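Side-chain contact in uncharacterized protein (Acinetobacter baumannii, PDB 5D66), which is of unknown function but folds as an ankyrin repeat domain, a scaffold that in many relatives binds other proteins: residues W136-E141 with A157-A162. Sequence-based numbering, arbitrary orientation.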
loop_
_atom_site.group_PDB
_atom_site.type_symbol
_atom_site.label_atom_id
_atom_site.label_comp_id
_atom_site.label_asym_id
_atom_site.label_seq_id
_atom_site.Cartn_x
_atom_site.Cartn_y
_atom_site.Cartn_z
ATOM N N TRP A 136 -10.091 -4.550 10.842
ATOM C CA TRP A 136 -9.179 -5.583 10.408
ATOM C C TRP A 136 -7.745 -5.047 10.428
ATOM O O TRP A 136 -7.469 -3.916 10.047
ATOM C CB TRP A 136 -9.503 -6.167 9.042
ATOM C CG TRP A 136 -10.777 -6.891 8.935
ATOM C CD1 TRP A 136 -11.399 -7.571 9.938
ATOM C CD2 TRP A 136 -11.596 -7.075 7.784
ATOM N NE1 TRP A 136 -12.538 -8.168 9.489
ATOM C CE2 TRP A 136 -12.689 -7.876 8.164
ATOM C CE3 TRP A 136 -11.596 -6.524 6.471
ATOM C CZ2 TRP A 136 -13.729 -8.212 7.273
ATOM C CZ3 TRP A 136 -12.593 -6.899 5.575
ATOM C CH2 TRP A 136 -13.645 -7.760 5.979
ATOM N N THR A 137 -6.835 -5.924 10.823
ATOM C CA THR A 137 -5.406 -5.758 10.682
ATOM C C THR A 137 -4.955 -6.407 9.354
ATOM O O THR A 137 -5.726 -7.167 8.715
ATOM C CB THR A 137 -4.705 -6.451 11.844
ATOM O OG1 THR A 137 -5.140 -7.826 11.768
ATOM C CG2 THR A 137 -4.990 -5.897 13.176
ATOM N N ALA A 138 -3.700 -6.246 9.008
ATOM C CA ALA A 138 -3.117 -6.966 7.887
ATOM C C ALA A 138 -3.272 -8.493 8.080
ATOM O O ALA A 138 -3.588 -9.161 7.143
ATOM C CB ALA A 138 -1.681 -6.566 7.709
ATOM N N LEU A 139 -2.973 -8.971 9.292
ATOM C CA LEU A 139 -3.100 -10.371 9.610
ATOM C C LEU A 139 -4.538 -10.872 9.373
ATOM O O LEU A 139 -4.743 -11.921 8.733
ATOM C CB LEU A 139 -2.646 -10.639 11.035
ATOM C CG LEU A 139 -2.682 -12.082 11.522
ATOM C CD1 LEU A 139 -1.815 -12.983 10.722
ATOM C CD2 LEU A 139 -2.306 -12.126 12.974
ATOM N N LEU A 140 -5.509 -10.171 9.901
ATOM C CA LEU A 140 -6.904 -10.574 9.730
ATOM C C LEU A 140 -7.274 -10.604 8.273
ATOM O O LEU A 140 -7.924 -11.559 7.806
ATOM C CB LEU A 140 -7.841 -9.714 10.548
ATOM C CG LEU A 140 -7.833 -9.993 12.039
ATOM C CD1 LEU A 140 -8.409 -8.846 12.834
ATOM C CD2 LEU A 140 -8.627 -11.248 12.361
ATOM N N GLU A 141 -6.941 -9.558 7.520
ATOM C CA GLU A 141 -7.283 -9.590 6.084
ATOM C C GLU A 141 -6.591 -10.708 5.336
ATOM O O GLU A 141 -7.202 -11.304 4.451
ATOM C CB GLU A 141 -7.013 -8.243 5.425
ATOM C CG GLU A 141 -7.933 -7.140 5.931
ATOM C CD GLU A 141 -8.259 -6.040 4.919
ATOM O OE1 GLU A 141 -7.975 -6.183 3.775
ATOM O OE2 GLU A 141 -8.857 -5.029 5.311
ATOM N N ALA A 157 3.188 -15.700 7.780
ATOM C CA ALA A 157 4.465 -15.960 8.401
ATOM C C ALA A 157 5.295 -14.699 8.568
ATOM O O ALA A 157 5.946 -14.500 9.588
ATOM C CB ALA A 157 5.193 -17.049 7.684
ATOM N N LEU A 158 5.317 -13.867 7.528
ATOM C CA LEU A 158 6.087 -12.601 7.579
ATOM C C LEU A 158 5.571 -11.705 8.663
ATOM O O LEU A 158 6.341 -11.125 9.443
ATOM C CB LEU A 158 5.996 -11.828 6.246
ATOM C CG LEU A 158 6.768 -12.409 5.064
ATOM C CD1 LEU A 158 6.473 -11.563 3.814
ATOM C CD2 LEU A 158 8.216 -12.435 5.307
ATOM N N LEU A 159 4.277 -11.547 8.735
ATOM C CA LEU A 159 3.645 -10.642 9.749
ATOM C C LEU A 159 3.968 -11.109 11.157
ATOM O O LEU A 159 4.305 -10.349 12.035
ATOM C CB LEU A 159 2.144 -10.533 9.557
ATOM C CG LEU A 159 1.759 -9.739 8.273
ATOM C CD1 LEU A 159 0.272 -10.036 7.955
ATOM C CD2 LEU A 159 1.925 -8.242 8.441
ATOM N N LEU A 160 3.799 -12.421 11.375
ATOM C CA LEU A 160 4.019 -12.982 12.710
ATOM C C LEU A 160 5.493 -12.884 13.100
ATOM O O LEU A 160 5.825 -12.480 14.229
ATOM C CB LEU A 160 3.515 -14.400 12.795
ATOM C CG LEU A 160 2.001 -14.559 12.677
ATOM C CD1 LEU A 160 1.677 -16.065 12.586
ATOM C CD2 LEU A 160 1.281 -13.928 13.812
ATOM N N LYS A 161 6.415 -13.197 12.200
ATOM C CA LYS A 161 7.834 -13.138 12.551
ATOM C C LYS A 161 8.230 -11.693 12.842
ATOM O O LYS A 161 9.081 -11.426 13.726
ATOM C CB LYS A 161 8.694 -13.689 11.419
ATOM C CG LYS A 161 10.206 -13.601 11.610
ATOM C CD LYS A 161 10.656 -14.326 12.875
ATOM C CE LYS A 161 12.092 -14.489 12.968
ATOM N NZ LYS A 161 12.773 -13.176 13.157
ATOM N N ALA A 162 7.629 -10.728 12.150
ATOM C CA ALA A 162 7.909 -9.318 12.365
ATOM C C ALA A 162 7.372 -8.809 13.679
ATOM O O ALA A 162 7.754 -7.722 14.053
ATOM C CB ALA A 162 7.388 -8.504 11.210
#
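Leu-159 reaches across from helix 150-162 and sets both its methyl groups against the first turn of helix 138-144. The contact is apolar, and most of it is buried. CD1 of Leu-159 lies over the backbone here: it is 3.7 Å from N of Leu-139 and 3.8 Å from CA of Leu-139. The same CD1 and its partner CD2 are each 4.0 Å from CB of Ala-138, so the small alanine methyl faces the fork of the leucine. The first torsion of Leu-159, chi1 -70°, places CG opposite its own carbonyl carbon and sends the fork toward the other helix. The side chain of Ala-138 is a single methyl, which is consistent with the close approach of Leu-159 to the main chain.

A second apolar pair sits beside the first. CD2 of Leu-139 meets CD2 of Leu-160 at 4.1 Å, and the two side chains cross at about a right angle. In Leu-139, CG stands anti to the backbone N and beside the carbonyl carbon (chi1 -178°), and this placement brings CD2 to Leu-160. Leu-139 also touches Pro-176 of helix 176-183, and Leu-160 packs on Pro-166 and Ala-195. On the preceding side, Ala-138 rests on Leu-106, Ile-107 and Ala-110 of helix 106-111.

The polar interaction is local to the helix start. Thr-137 is the N-cap, and its OG1 accepts from N of Leu-140 at 3.0 Å in a nearly straight hydrogen bond (N-H...OG1 168°). The bond satisfies the N-H of Leu-140 in the turn whose Ala-138 and Leu-139 meet Leu-159. Thr-137, Ala-138 and Leu-139 fall where the ankyrin consensus has the T-P-L of its TPLH signature, consistent with the family, with Thr-137 capping helix 138-144. The two helices form the antiparallel helix pair of the ankyrin fold, packed through alanine and leucine side chains.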